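Local coordinates for putative histidine protein kinase (Rhodobacter sphaeroides, PDB 3KYJ), which is the histidine phosphotransfer (Hpt) domain of CheA3, a histidine kinase that probably relays chemoreceptor signals to the flagellar motors by autophosphorylation and phosphotransfer to CheY or CheB, at residues 10-15 with 59-64; 23-28 with 101-106; 46-51 with 72-77; 53-58 with 65-70; 92-97 with 122-127. One frame throughout, in Å; residues are numbered along the deposited sequence.

Contact 1 of 5, residues 10-15 with 59-64; sequences DEIWAL and RVLGLS
Trp13 and Ile12, on the first turns of helix 10-35, receive Leu61 from the turn that joins helices 40-60 and 64-82. This is one end of the helical bundle of the Hpt domain. All contacts here are apolar, and no hydrogen bond joins the two segments.

The main interaction is a CH-pi contact. Methyl CD1 of Leu61 sits over one face of the indole, 3.7 Å from the centroid of the six-membered ring of Trp13. The line from methyl to centroid is only 8° from the ring normal. The chi1 of Trp13 (-78°) sets CG opposite the carbonyl carbon and swings the indole toward residues 61 and 63. Leu63 CD1 comes obliquely to the six-membered ring, 4.1 Å from Trp13 CH2.

Aliphatic packing continues beside the indole. The other methyl of Leu61, CD2, lies 4.0 Å from Ile12 CD1. The side chains of Ile12 and Leu61 run past one another in opposite senses. Val60 meets the same Ile12 methyl through CG1. Leu61 therefore divides its two methyls between an aromatic and an aliphatic partner. Tyr16, one turn after Trp13, packs edge-to-face on that ring and also touches Leu61 and Leu63. A chain of another protein packs on Val60 and Leu61, so this end of the domain is part of an interface.

The turn between the helices is fixed by the backbone. A Schellman motif ends helix 40-60, with Gly62 at positive phi as its C-prime residue. Its inner bond runs from Gly62 N to Arg59 O, 3.0 Å.

Contact 2 of 5, residues 23-28 with 101-106; sequences ALDAME and TLRAML
Leu24 and Arg103 fill the middle of this contact between antiparallel helices 10-35 and 89-112 of the Hpt helical bundle. The segment axes come within 10.6 Å at an angle of 169°.

Arg103 is the folded one, in the one of its two modelled conformers described here. Its CG stands opposite the backbone N, and the chain then bends at chi2 and chi3. These bends bring the guanidinium back across Leu24 to the other helix. Leu24 CB lies over one face of the guanidinium, toward its rim, 3.5 Å from Arg103 NH2. Asp25 approaches near the edge of the group. Arg103 NH2 donates to Asp25 OD1 at 2.7 Å in a salt bridge. The bond is moderately bent, with an N-H...O angle of 147°. It uses the anti side of the carboxylate and is tilted out of both charged planes, which are 41° apart. Glu28 OE1 is also nearby but too far for a salt bridge. It may add to the negative field around Arg103.

Leu24 points into the bundle. CD1 lies against the backbone of Arg103, 3.5 Å from Arg103 CA, and also meets a methyl of Leu106. CD2 packs on Leu102 CB at 3.9 Å, with the two leucine side chains nearly perpendicular. Phe54 of helix 40-60 touches both Leu24 and Leu102, closing the inner side of the contact. The salt bridge lies toward the outer side.

With CG anti to the backbone N and SD anti beyond it, the extended Met27 chain carries its sulfur across the interface. SD ends 4.2 Å from Leu102 CD1.

Contact 3 of 5, residues 46-51 with 72-77; sequences PLFRAV and LCEDLI
The carboxylate of Glu74 is held by two groups of the facing helix 40-60. OE1 is hydrogen-bonded to ND1 of His52, and OE2 forms a salt bridge with NZ of Lys55. His52 is the predicted phosphohistidine and is unmodified here. The bond at ND1 probably fixes the rotation of its imidazole, an arrangement consistent with the phosphorylation site of an Hpt domain.

Phe48 supports the stem of this glutamate. Its CE1 lies 3.5 Å from Glu74 CG, and CZ is close to the same carbon. Ring and carboxylate planes are 27° apart. The chain of Glu74 starts with CG opposite the backbone N (chi1 -171°) and stays extended through CD. It thus runs along the interface past Phe48 and reaches the His52 side of helix 40-60. Ile77 CG2 lies at the edge of the Phe48 ring, near its plane, and also touches Phe48 CB at 3.9 Å.

Ile77 is the apolar centre. Its CD1 enters between Leu47 and Val51, 3.6 Å from Leu47 CG and 3.7 Å from Val51 CG2. One turn back along helix 64-82, Cys73 CB meets Val51 CG1 at 3.9 Å, and the same methyl rests on the backbone N of Glu74. One edge of the interface is therefore apolar and buried, while Phe48 and Glu74 lie at the more accessible edge.

The two helices are antiparallel, with a signed crossing angle of -160° and segment axes 9.6 Å apart. Around them the bundle closes in. Helix 10-35 packs on Leu47 and Val51 through Met27, and helix 89-112 covers Cys73 and Ile77 through Leu95.

Contact 4 of 5, residues 53-58 with 65-70; sequences TFKGNS and VVESRA
The antiparallel hairpin of helices 40-60 and 64-82 belongs to the Hpt bundle, and this contact lies near its turn. The segment axes are only 8.4 Å apart, with a signed crossing angle of -161°. Small side chains at Ala70 and Ser58 are consistent with this closeness. Ala70 CB sits 3.7 Å from Lys55 CB.

On the buried side, Val66 CG1 fills the angle between Phe54 and Ser58. It is 3.6 Å from Phe54 CE2 and 3.8 Å from Ser58 CB. The Phe54 and Val66 side chains run nearly perpendicular, and the methyl meets the ring obliquely. Ala70 CB lies at the edge of the same ring.

In the conformer described, Ser58 turns its hydroxyl back on its own helix. Its chi1 of 70° puts OG between backbone N and carbonyl carbon, where it donates to Lys55 O at 2.8 Å. The same OG lies 3.2 Å from Glu67 CA.

Lys55 and Glu67 touch through their aliphatic stems, CG to CG at 4.0 Å. Their charged ends pair elsewhere: Lys55 NZ with Glu74 and Glu67 OE2 with Arg59. The helices meet mostly through carbon, with no hydrogen bond across. The buried Ser58 hydroxyl finds its partner within its own helix.

Contact 5 of 5, residues 92-97 with 122-127; sequences VEILLF and EALMDQ
The Phe97 ring and the Gln127 side-chain amide lie nearly parallel, their planes 18° apart. They meet where helix 122-135 packs against helix 89-112 of the Hpt bundle. Both Gln127 OE1 and Leu124 CD1 approach the ring obliquely. The closest pair is Gln127 OE1 with Phe97 CD2, at 3.5 Å. The amide nitrogen NE2 lies 3.7 Å from the neighbouring ring carbon, Phe97 CE2. The amide therefore lies beyond the CD2-CE2 bond, displaced to one side of the ring plane. No hydrogen bond crosses the contact.

Torsions bring the groups together. Phe97 holds CG opposite its backbone N (chi1 178°), which carries the ring across to the other helix. Gln127 reaches back with an extended chain beyond CG.

Leu124 comes from the other side of the ring plane, so CD2 and CE2 are wedged between leucine and amide. Its CD1 is 3.8 Å from Phe97 CD2, and its CB is equally near Phe97 CE2. Phe97 and Leu124 reach past one another from their two helices. The leucine is buried and also packs on Ala98 and Thr101, while Phe97 is exposed.

The segments are antiparallel, with a signed crossing angle of -157°. Their axes stay 10.5 Å apart, so side chains make the bridge, some against the opposite backbone. Ile94 continues the seam toward Leu128 and Lys131. Met125 packs on Arg69 and Leu72, which joins helix 122-135 to helix 64-82 as well. Buried Ile94 puts CD1 4.0 Å from Gln127 O.

All five contacts belong to one helical bundle. Contact 1 lies at one end, and contact 5 is 24 Å away by centres, on the opposite side of the chain's centre. Contacts 3 and 4 share helices 40-60 and 64-82, with centres 10 Å apart. They are successive levels of one hairpin, linked by the salt bridge of Lys55 with Glu74. Arg59 and Glu67 similarly link contacts 1 and 4. Contact 2 joins helices 10-35 and 89-112, and its chain span encloses contacts 3 and 4. Contact 5 adds helix 122-135 last. The series joins the predicted phosphohistidine region to the region around contacts 1 and 4 that meets another protein.

Contact 1 of 5, residues 10-15 with 59-64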
# COMPACT_ATOMS: atom_id res chain seq x y z
N ASP A 10 8.05 11.08 -14.90
CA ASP A 10 6.83 11.85 -15.14
C ASP A 10 5.60 11.02 -14.78
O ASP A 10 4.68 11.51 -14.13
CB ASP A 10 6.72 12.28 -16.61
CG ASP A 10 7.75 13.32 -17.00
OD1 ASP A 10 8.15 14.11 -16.14
OD2 ASP A 10 8.15 13.33 -18.18
N GLU A 11 5.60 9.76 -15.20
CA GLU A 11 4.43 8.92 -14.98
C GLU A 11 4.17 8.65 -13.50
O GLU A 11 3.03 8.69 -13.06
CB GLU A 11 4.57 7.59 -15.75
CG GLU A 11 3.33 6.73 -15.65
CD GLU A 11 3.45 5.36 -16.34
OE1 GLU A 11 4.50 5.05 -16.94
OE2 GLU A 11 2.48 4.58 -16.26
N ILE A 12 5.20 8.39 -12.71
CA ILE A 12 4.96 8.07 -11.31
C ILE A 12 4.51 9.31 -10.53
O ILE A 12 3.66 9.20 -9.66
CB ILE A 12 6.16 7.35 -10.65
CG1 ILE A 12 5.73 6.76 -9.30
CG2 ILE A 12 7.35 8.28 -10.48
CD1 ILE A 12 6.68 5.70 -8.76
N TRP A 13 5.02 10.49 -10.88
CA TRP A 13 4.56 11.70 -10.22
C TRP A 13 3.10 12.03 -10.60
O TRP A 13 2.34 12.49 -9.76
CB TRP A 13 5.51 12.88 -10.47
CG TRP A 13 6.71 12.79 -9.59
CD1 TRP A 13 7.96 12.37 -9.93
CD2 TRP A 13 6.74 13.04 -8.19
NE1 TRP A 13 8.77 12.38 -8.83
CE2 TRP A 13 8.05 12.77 -7.75
CE3 TRP A 13 5.79 13.47 -7.25
CZ2 TRP A 13 8.44 12.94 -6.42
CZ3 TRP A 13 6.19 13.65 -5.93
CH2 TRP A 13 7.50 13.37 -5.53
N ALA A 14 2.73 11.77 -11.85
CA ALA A 14 1.34 11.95 -12.28
C ALA A 14 0.42 11.02 -11.50
O ALA A 14 -0.64 11.41 -11.04
CB ALA A 14 1.21 11.70 -13.76
N LEU A 15 0.85 9.77 -11.34
CA LEU A 15 0.06 8.79 -10.61
C LEU A 15 -0.02 9.14 -9.13
O LEU A 15 -1.06 8.97 -8.50
CB LEU A 15 0.66 7.40 -10.81
CG LEU A 15 -0.09 6.29 -10.11
CD1 LEU A 15 -1.51 6.22 -10.68
CD2 LEU A 15 0.65 4.97 -10.33
N ARG A 59 5.25 6.83 0.85
CA ARG A 59 6.41 6.02 1.15
C ARG A 59 7.15 5.59 -0.13
O ARG A 59 8.37 5.59 -0.15
CB ARG A 59 6.01 4.82 2.00
CG ARG A 59 7.17 3.89 2.36
CD ARG A 59 6.67 2.67 3.15
NE ARG A 59 6.04 3.08 4.40
CZ ARG A 59 5.29 2.31 5.18
NH1 ARG A 59 5.05 1.04 4.85
NH2 ARG A 59 4.78 2.81 6.30
N VAL A 60 6.41 5.22 -1.19
CA VAL A 60 7.02 4.81 -2.46
C VAL A 60 8.01 5.86 -2.96
O VAL A 60 9.06 5.52 -3.50
CB VAL A 60 5.91 4.53 -3.55
CG1 VAL A 60 6.51 4.47 -4.99
CG2 VAL A 60 5.21 3.24 -3.26
N LEU A 61 7.63 7.12 -2.82
CA LEU A 61 8.42 8.23 -3.33
C LEU A 61 9.38 8.81 -2.29
O LEU A 61 10.03 9.82 -2.57
CB LEU A 61 7.50 9.32 -3.91
CG LEU A 61 6.82 8.89 -5.24
CD1 LEU A 61 5.82 9.89 -5.77
CD2 LEU A 61 7.92 8.64 -6.29
N GLY A 62 9.48 8.18 -1.12
CA GLY A 62 10.41 8.59 -0.08
C GLY A 62 10.04 9.89 0.60
O GLY A 62 10.92 10.59 1.12
N LEU A 63 8.75 10.23 0.63
CA LEU A 63 8.30 11.51 1.18
C LEU A 63 7.99 11.30 2.65
O LEU A 63 6.84 11.26 3.07
CB LEU A 63 7.10 12.03 0.39
CG LEU A 63 7.27 12.05 -1.13
CD1 LEU A 63 6.00 12.49 -1.85
CD2 LEU A 63 8.45 12.94 -1.51
N SER A 64 9.05 11.20 3.45
CA SER A 64 8.94 10.77 4.84
C SER A 64 8.15 11.75 5.73
O SER A 64 7.48 11.31 6.67
CB SER A 64 10.33 10.52 5.45
OG SER A 64 11.04 9.46 4.81

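Contact 2 of 5, residues 23-28 with 101-106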
# COMPACT_ATOMS: atom_id res chain seq x y z
N ALA A 23 -7.61 9.01 -3.03
CA ALA A 23 -7.57 8.57 -1.65
C ALA A 23 -8.07 9.66 -0.70
O ALA A 23 -8.86 9.40 0.21
CB ALA A 23 -6.17 8.14 -1.27
N LEU A 24 -7.63 10.90 -0.92
CA LEU A 24 -8.09 11.99 -0.05
C LEU A 24 -9.58 12.28 -0.26
O LEU A 24 -10.28 12.63 0.70
CB LEU A 24 -7.24 13.26 -0.23
CG LEU A 24 -5.78 13.09 0.21
CD1 LEU A 24 -5.06 14.41 0.04
CD2 LEU A 24 -5.69 12.61 1.65
N ASP A 25 -10.08 12.10 -1.49
CA ASP A 25 -11.52 12.25 -1.71
C ASP A 25 -12.29 11.23 -0.87
O ASP A 25 -13.33 11.55 -0.30
CB ASP A 25 -11.89 12.07 -3.19
CG ASP A 25 -11.54 13.29 -4.05
OD1 ASP A 25 -11.24 14.37 -3.51
OD2 ASP A 25 -11.59 13.14 -5.29
N ALA A 26 -11.78 10.00 -0.81
CA ALA A 26 -12.44 8.94 -0.04
C ALA A 26 -12.34 9.22 1.46
O ALA A 26 -13.28 9.00 2.21
CB ALA A 26 -11.83 7.58 -0.38
N MET A 27 -11.18 9.73 1.90
CA MET A 27 -10.99 10.10 3.29
C MET A 27 -11.99 11.18 3.70
O MET A 27 -12.73 11.03 4.69
CB MET A 27 -9.55 10.58 3.51
CG MET A 27 -9.28 11.06 4.92
SD MET A 27 -7.60 11.73 5.05
CE MET A 27 -7.46 11.90 6.81
N GLU A 28 -12.06 12.24 2.91
CA GLU A 28 -13.00 13.31 3.18
C GLU A 28 -14.46 12.84 3.11
O GLU A 28 -15.26 13.22 3.96
CB GLU A 28 -12.79 14.49 2.23
CG GLU A 28 -13.58 15.71 2.68
CD GLU A 28 -13.56 16.86 1.70
OE1 GLU A 28 -13.38 16.63 0.48
OE2 GLU A 28 -13.78 18.00 2.16
N THR A 101 -4.98 19.28 5.34
CA THR A 101 -3.54 19.44 5.44
C THR A 101 -2.84 18.53 4.42
O THR A 101 -1.96 18.96 3.67
CB THR A 101 -3.05 19.13 6.85
OG1 THR A 101 -3.64 20.05 7.78
CG2 THR A 101 -1.52 19.24 6.93
N LEU A 102 -3.25 17.26 4.39
CA LEU A 102 -2.73 16.30 3.41
C LEU A 102 -2.97 16.74 1.96
O LEU A 102 -2.12 16.54 1.10
CB LEU A 102 -3.29 14.92 3.67
CG LEU A 102 -2.84 14.26 4.97
CD1 LEU A 102 -3.61 12.95 5.23
CD2 LEU A 102 -1.34 13.96 5.05
N ARG A 103 -4.12 17.37 1.70
CA ARG A 103 -4.46 17.82 0.36
C ARG A 103 -3.51 18.93 -0.09
O ARG A 103 -3.10 18.97 -1.25
CB ARG A 103 -5.90 18.33 0.30
CG ARG A 103 -6.34 18.84 -1.07
CD ARG A 103 -6.74 17.72 -2.00
NE ARG A 103 -7.91 17.00 -1.51
CZ ARG A 103 -8.56 16.06 -2.19
NH1 ARG A 103 -8.14 15.71 -3.40
NH2 ARG A 103 -9.61 15.47 -1.65
N ALA A 104 -3.18 19.84 0.82
CA ALA A 104 -2.21 20.89 0.52
C ALA A 104 -0.82 20.28 0.31
O ALA A 104 -0.06 20.72 -0.58
CB ALA A 104 -2.19 21.92 1.64
N MET A 105 -0.45 19.29 1.12
CA MET A 105 0.85 18.65 0.96
C MET A 105 0.94 17.92 -0.35
O MET A 105 1.99 17.94 -1.00
CB MET A 105 1.07 17.63 2.04
CG MET A 105 1.26 18.21 3.38
SD MET A 105 1.54 16.87 4.49
CE MET A 105 2.01 17.78 5.95
N LEU A 106 -0.14 17.28 -0.75
CA LEU A 106 -0.20 16.56 -2.01
C LEU A 106 0.00 17.54 -3.15
O LEU A 106 0.78 17.27 -4.06
CB LEU A 106 -1.56 15.86 -2.16
CG LEU A 106 -1.81 15.14 -3.50
CD1 LEU A 106 -0.84 14.00 -3.66
CD2 LEU A 106 -3.25 14.64 -3.60

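Contact 3 of 5, residues 46-51 with 72-77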
# COMPACT_ATOMS: atom_id res chain seq x y z
N PRO A 46 -13.42 2.12 5.13
CA PRO A 46 -13.06 2.98 4.00
C PRO A 46 -12.09 4.08 4.40
O PRO A 46 -11.18 4.40 3.65
CB PRO A 46 -14.41 3.55 3.56
CG PRO A 46 -15.43 2.47 3.93
CD PRO A 46 -14.88 1.85 5.19
N LEU A 47 -12.29 4.67 5.57
CA LEU A 47 -11.41 5.73 6.05
C LEU A 47 -9.98 5.20 6.26
O LEU A 47 -9.01 5.79 5.78
CB LEU A 47 -12.01 6.29 7.34
CG LEU A 47 -11.12 7.29 8.08
CD1 LEU A 47 -10.82 8.53 7.22
CD2 LEU A 47 -11.81 7.72 9.36
N PHE A 48 -9.86 4.06 6.93
CA PHE A 48 -8.57 3.45 7.15
C PHE A 48 -7.89 3.15 5.82
O PHE A 48 -6.71 3.47 5.64
CB PHE A 48 -8.69 2.14 7.96
CG PHE A 48 -7.36 1.53 8.31
CD1 PHE A 48 -6.77 1.78 9.54
CD2 PHE A 48 -6.71 0.72 7.41
CE1 PHE A 48 -5.55 1.24 9.87
CE2 PHE A 48 -5.46 0.19 7.73
CZ PHE A 48 -4.89 0.45 8.96
N ARG A 49 -8.61 2.53 4.90
CA ARG A 49 -8.00 2.16 3.62
C ARG A 49 -7.51 3.38 2.84
O ARG A 49 -6.44 3.33 2.23
CB ARG A 49 -8.99 1.32 2.80
CG ARG A 49 -9.20 -0.06 3.41
CD ARG A 49 -10.01 -0.99 2.50
NE ARG A 49 -11.40 -0.57 2.35
CZ ARG A 49 -12.40 -0.91 3.16
NH1 ARG A 49 -12.19 -1.64 4.24
NH2 ARG A 49 -13.61 -0.47 2.89
N ALA A 50 -8.28 4.46 2.88
CA ALA A 50 -7.89 5.67 2.16
C ALA A 50 -6.59 6.26 2.72
O ALA A 50 -5.68 6.61 1.97
CB ALA A 50 -9.00 6.68 2.23
N VAL A 51 -6.50 6.34 4.03
CA VAL A 51 -5.32 6.89 4.68
C VAL A 51 -4.14 5.95 4.46
O VAL A 51 -3.03 6.40 4.16
CB VAL A 51 -5.59 7.13 6.18
CG1 VAL A 51 -4.30 7.56 6.87
CG2 VAL A 51 -6.64 8.23 6.32
N LEU A 72 0.37 8.91 11.48
CA LEU A 72 -0.27 9.19 12.75
C LEU A 72 -1.79 9.18 12.61
O LEU A 72 -2.49 8.72 13.53
CB LEU A 72 0.20 10.50 13.36
CG LEU A 72 1.51 10.45 14.13
CD1 LEU A 72 1.54 11.62 15.11
CD2 LEU A 72 1.75 9.16 14.88
N CYS A 73 -2.32 9.65 11.48
CA CYS A 73 -3.76 9.52 11.22
C CYS A 73 -4.16 8.05 11.28
O CYS A 73 -5.17 7.70 11.90
CB CYS A 73 -4.13 10.11 9.87
SG CYS A 73 -4.01 11.88 9.74
N GLU A 74 -3.37 7.19 10.65
CA GLU A 74 -3.68 5.76 10.58
C GLU A 74 -3.67 5.15 11.96
O GLU A 74 -4.53 4.31 12.28
CB GLU A 74 -2.68 5.04 9.66
CG GLU A 74 -3.04 3.60 9.34
CD GLU A 74 -1.93 2.90 8.59
OE1 GLU A 74 -1.91 3.01 7.36
OE2 GLU A 74 -1.08 2.27 9.23
N ASP A 75 -2.72 5.56 12.80
CA ASP A 75 -2.67 5.08 14.17
C ASP A 75 -3.97 5.41 14.92
O ASP A 75 -4.52 4.56 15.64
CB ASP A 75 -1.52 5.71 14.95
CG ASP A 75 -0.16 5.12 14.59
OD1 ASP A 75 -0.06 4.12 13.85
OD2 ASP A 75 0.83 5.70 15.09
N LEU A 76 -4.46 6.64 14.75
CA LEU A 76 -5.66 7.08 15.48
C LEU A 76 -6.88 6.28 14.98
O LEU A 76 -7.70 5.78 15.78
CB LEU A 76 -5.89 8.58 15.28
CG LEU A 76 -7.13 9.17 15.95
CD1 LEU A 76 -7.19 8.83 17.44
CD2 LEU A 76 -7.14 10.67 15.73
N ILE A 77 -7.00 6.14 13.67
CA ILE A 77 -8.11 5.39 13.11
C ILE A 77 -8.01 3.92 13.55
O ILE A 77 -9.02 3.28 13.84
CB ILE A 77 -8.12 5.46 11.57
CG1 ILE A 77 -8.33 6.88 11.10
CG2 ILE A 77 -9.18 4.51 11.01
CD1 ILE A 77 -7.84 7.13 9.67

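Contact 4 of 5, residues 53-58 with 65-70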
# COMPACT_ATOMS: atom_id res chain seq x y z
N THR A 53 -3.61 3.92 1.95
CA THR A 53 -3.18 4.09 0.57
C THR A 53 -2.34 5.37 0.42
O THR A 53 -1.26 5.38 -0.19
CB THR A 53 -4.40 4.17 -0.34
OG1 THR A 53 -4.99 2.87 -0.40
CG2 THR A 53 -4.02 4.64 -1.75
N PHE A 54 -2.84 6.48 0.98
CA PHE A 54 -2.11 7.73 0.88
C PHE A 54 -0.72 7.62 1.52
O PHE A 54 0.28 8.06 0.95
CB PHE A 54 -2.94 8.85 1.49
CG PHE A 54 -2.39 10.21 1.20
CD1 PHE A 54 -2.77 10.89 0.08
CD2 PHE A 54 -1.44 10.76 2.04
CE1 PHE A 54 -2.24 12.14 -0.21
CE2 PHE A 54 -0.89 12.00 1.75
CZ PHE A 54 -1.28 12.69 0.63
N LYS A 55 -0.66 6.99 2.69
CA LYS A 55 0.59 6.73 3.36
C LYS A 55 1.55 5.89 2.50
O LYS A 55 2.73 6.25 2.34
CB LYS A 55 0.33 6.01 4.68
CG LYS A 55 1.56 5.82 5.53
CD LYS A 55 1.36 4.89 6.75
CE LYS A 55 1.36 3.44 6.32
NZ LYS A 55 1.43 2.51 7.48
N GLY A 56 1.08 4.78 1.97
CA GLY A 56 1.93 3.93 1.15
C GLY A 56 2.44 4.62 -0.11
O GLY A 56 3.57 4.41 -0.52
N ASN A 57 1.60 5.46 -0.70
CA ASN A 57 1.97 6.20 -1.90
C ASN A 57 3.14 7.15 -1.59
O ASN A 57 4.09 7.26 -2.35
CB ASN A 57 0.77 7.00 -2.43
CG ASN A 57 -0.30 6.13 -3.10
OD1 ASN A 57 -0.21 4.90 -3.15
ND2 ASN A 57 -1.32 6.78 -3.61
N SER A 58 3.05 7.84 -0.46
CA SER A 58 4.09 8.77 -0.09
C SER A 58 5.38 8.01 0.25
O SER A 58 6.48 8.49 -0.05
CB SER A 58 3.64 9.64 1.08
OG SER A 58 3.52 8.92 2.31
N VAL A 65 8.18 13.05 5.44
CA VAL A 65 7.43 13.99 6.26
C VAL A 65 5.95 13.78 5.94
O VAL A 65 5.14 13.63 6.84
CB VAL A 65 7.86 15.46 6.05
CG1 VAL A 65 6.87 16.44 6.76
CG2 VAL A 65 9.28 15.67 6.60
N VAL A 66 5.59 13.74 4.66
CA VAL A 66 4.19 13.46 4.30
C VAL A 66 3.72 12.13 4.93
O VAL A 66 2.65 12.05 5.55
CB VAL A 66 3.96 13.42 2.76
CG1 VAL A 66 2.54 12.98 2.46
CG2 VAL A 66 4.20 14.76 2.11
N GLU A 67 4.54 11.10 4.78
CA GLU A 67 4.26 9.78 5.31
C GLU A 67 3.96 9.84 6.80
O GLU A 67 3.03 9.21 7.27
CB GLU A 67 5.42 8.84 5.02
CG GLU A 67 5.19 7.40 5.46
CD GLU A 67 6.39 6.52 5.27
OE1 GLU A 67 7.39 6.95 4.67
OE2 GLU A 67 6.35 5.38 5.73
N SER A 68 4.75 10.61 7.55
CA SER A 68 4.60 10.63 9.01
C SER A 68 3.26 11.23 9.44
O SER A 68 2.72 10.83 10.48
CB SER A 68 5.76 11.40 9.65
OG SER A 68 5.75 12.79 9.33
N ARG A 69 2.72 12.17 8.68
CA ARG A 69 1.40 12.74 9.02
C ARG A 69 0.30 11.70 8.75
O ARG A 69 -0.60 11.49 9.56
CB ARG A 69 1.11 14.01 8.23
CG ARG A 69 1.69 15.30 8.84
CD ARG A 69 3.20 15.25 8.94
NE ARG A 69 3.75 16.52 9.40
CZ ARG A 69 4.91 16.64 10.05
NH1 ARG A 69 5.61 15.58 10.43
NH2 ARG A 69 5.31 17.85 10.40
N ALA A 70 0.37 11.04 7.59
CA ALA A 70 -0.59 10.00 7.27
C ALA A 70 -0.49 8.85 8.27
O ALA A 70 -1.51 8.27 8.68
CB ALA A 70 -0.38 9.50 5.83

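Contact 5 of 5, residues 92-97 with 122-127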
# COMPACT_ATOMS: atom_id res chain seq x y z
N VAL A 92 -13.21 12.89 14.46
CA VAL A 92 -13.68 13.26 13.14
C VAL A 92 -13.14 14.63 12.75
O VAL A 92 -12.66 14.85 11.65
CB VAL A 92 -15.22 13.17 13.03
CG1 VAL A 92 -15.70 13.76 11.72
CG2 VAL A 92 -15.66 11.72 13.19
N GLU A 93 -13.18 15.55 13.71
CA GLU A 93 -12.72 16.91 13.51
C GLU A 93 -11.22 16.99 13.16
O GLU A 93 -10.81 17.68 12.21
CB GLU A 93 -12.97 17.69 14.81
CG GLU A 93 -12.40 19.07 14.89
CD GLU A 93 -12.69 19.71 16.25
OE1 GLU A 93 -13.83 19.56 16.75
OE2 GLU A 93 -11.76 20.34 16.80
N ILE A 94 -10.41 16.32 13.97
CA ILE A 94 -8.96 16.31 13.78
C ILE A 94 -8.64 15.68 12.41
O ILE A 94 -7.76 16.17 11.69
CB ILE A 94 -8.24 15.54 14.90
CG1 ILE A 94 -8.40 16.29 16.23
CG2 ILE A 94 -6.76 15.37 14.57
CD1 ILE A 94 -8.01 15.46 17.43
N LEU A 95 -9.36 14.64 12.04
CA LEU A 95 -9.07 13.98 10.76
C LEU A 95 -9.54 14.81 9.57
O LEU A 95 -8.92 14.73 8.51
CB LEU A 95 -9.63 12.57 10.72
CG LEU A 95 -9.00 11.58 11.70
CD1 LEU A 95 -9.75 10.24 11.72
CD2 LEU A 95 -7.52 11.37 11.33
N LEU A 96 -10.61 15.59 9.71
CA LEU A 96 -11.01 16.52 8.67
C LEU A 96 -9.90 17.58 8.46
O LEU A 96 -9.54 17.89 7.33
CB LEU A 96 -12.35 17.21 8.97
CG LEU A 96 -13.55 16.39 8.53
CD1 LEU A 96 -14.83 17.01 9.10
CD2 LEU A 96 -13.61 16.30 7.02
N PHE A 97 -9.35 18.10 9.56
CA PHE A 97 -8.21 19.02 9.49
C PHE A 97 -7.03 18.31 8.81
O PHE A 97 -6.37 18.88 7.93
CB PHE A 97 -7.87 19.48 10.93
CG PHE A 97 -6.68 20.40 11.04
CD1 PHE A 97 -6.48 21.43 10.15
CD2 PHE A 97 -5.77 20.21 12.05
CE1 PHE A 97 -5.36 22.28 10.28
CE2 PHE A 97 -4.66 21.04 12.18
CZ PHE A 97 -4.46 22.06 11.29
N GLU A 122 3.13 21.00 11.97
CA GLU A 122 3.50 20.62 13.33
C GLU A 122 2.28 20.69 14.27
O GLU A 122 2.15 19.87 15.18
CB GLU A 122 4.61 21.53 13.87
CG GLU A 122 5.98 21.21 13.33
CD GLU A 122 7.06 22.18 13.82
OE1 GLU A 122 6.94 22.75 14.92
OE2 GLU A 122 8.04 22.32 13.09
N ALA A 123 1.39 21.65 14.05
CA ALA A 123 0.20 21.75 14.90
C ALA A 123 -0.70 20.52 14.77
O ALA A 123 -1.19 19.98 15.76
CB ALA A 123 -0.59 23.01 14.56
N LEU A 124 -0.87 20.06 13.54
CA LEU A 124 -1.66 18.87 13.30
C LEU A 124 -1.02 17.70 14.03
O LEU A 124 -1.72 16.89 14.63
CB LEU A 124 -1.74 18.57 11.81
CG LEU A 124 -2.29 17.18 11.47
CD1 LEU A 124 -3.75 17.02 11.92
CD2 LEU A 124 -2.16 16.92 9.97
N MET A 125 0.31 17.59 13.96
CA MET A 125 0.97 16.48 14.61
C MET A 125 0.70 16.53 16.12
O MET A 125 0.43 15.52 16.74
CB MET A 125 2.47 16.46 14.29
CG MET A 125 2.79 16.16 12.80
SD MET A 125 2.30 14.49 12.34
CE MET A 125 3.65 13.55 13.05
N ASP A 126 0.82 17.71 16.71
CA ASP A 126 0.54 17.81 18.14
C ASP A 126 -0.88 17.38 18.48
O ASP A 126 -1.10 16.69 19.48
CB ASP A 126 0.76 19.25 18.63
CG ASP A 126 2.22 19.60 18.86
OD1 ASP A 126 3.09 18.69 18.88
OD2 ASP A 126 2.49 20.80 19.06
N GLN A 127 -1.85 17.75 17.64
CA GLN A 127 -3.26 17.42 17.90
C GLN A 127 -3.47 15.92 17.80
O GLN A 127 -4.15 15.31 18.61
CB GLN A 127 -4.17 18.14 16.92
CG GLN A 127 -4.24 19.64 17.13
CD GLN A 127 -5.07 20.35 16.08
OE1 GLN A 127 -6.01 19.78 15.53
NE2 GLN A 127 -4.73 21.60 15.80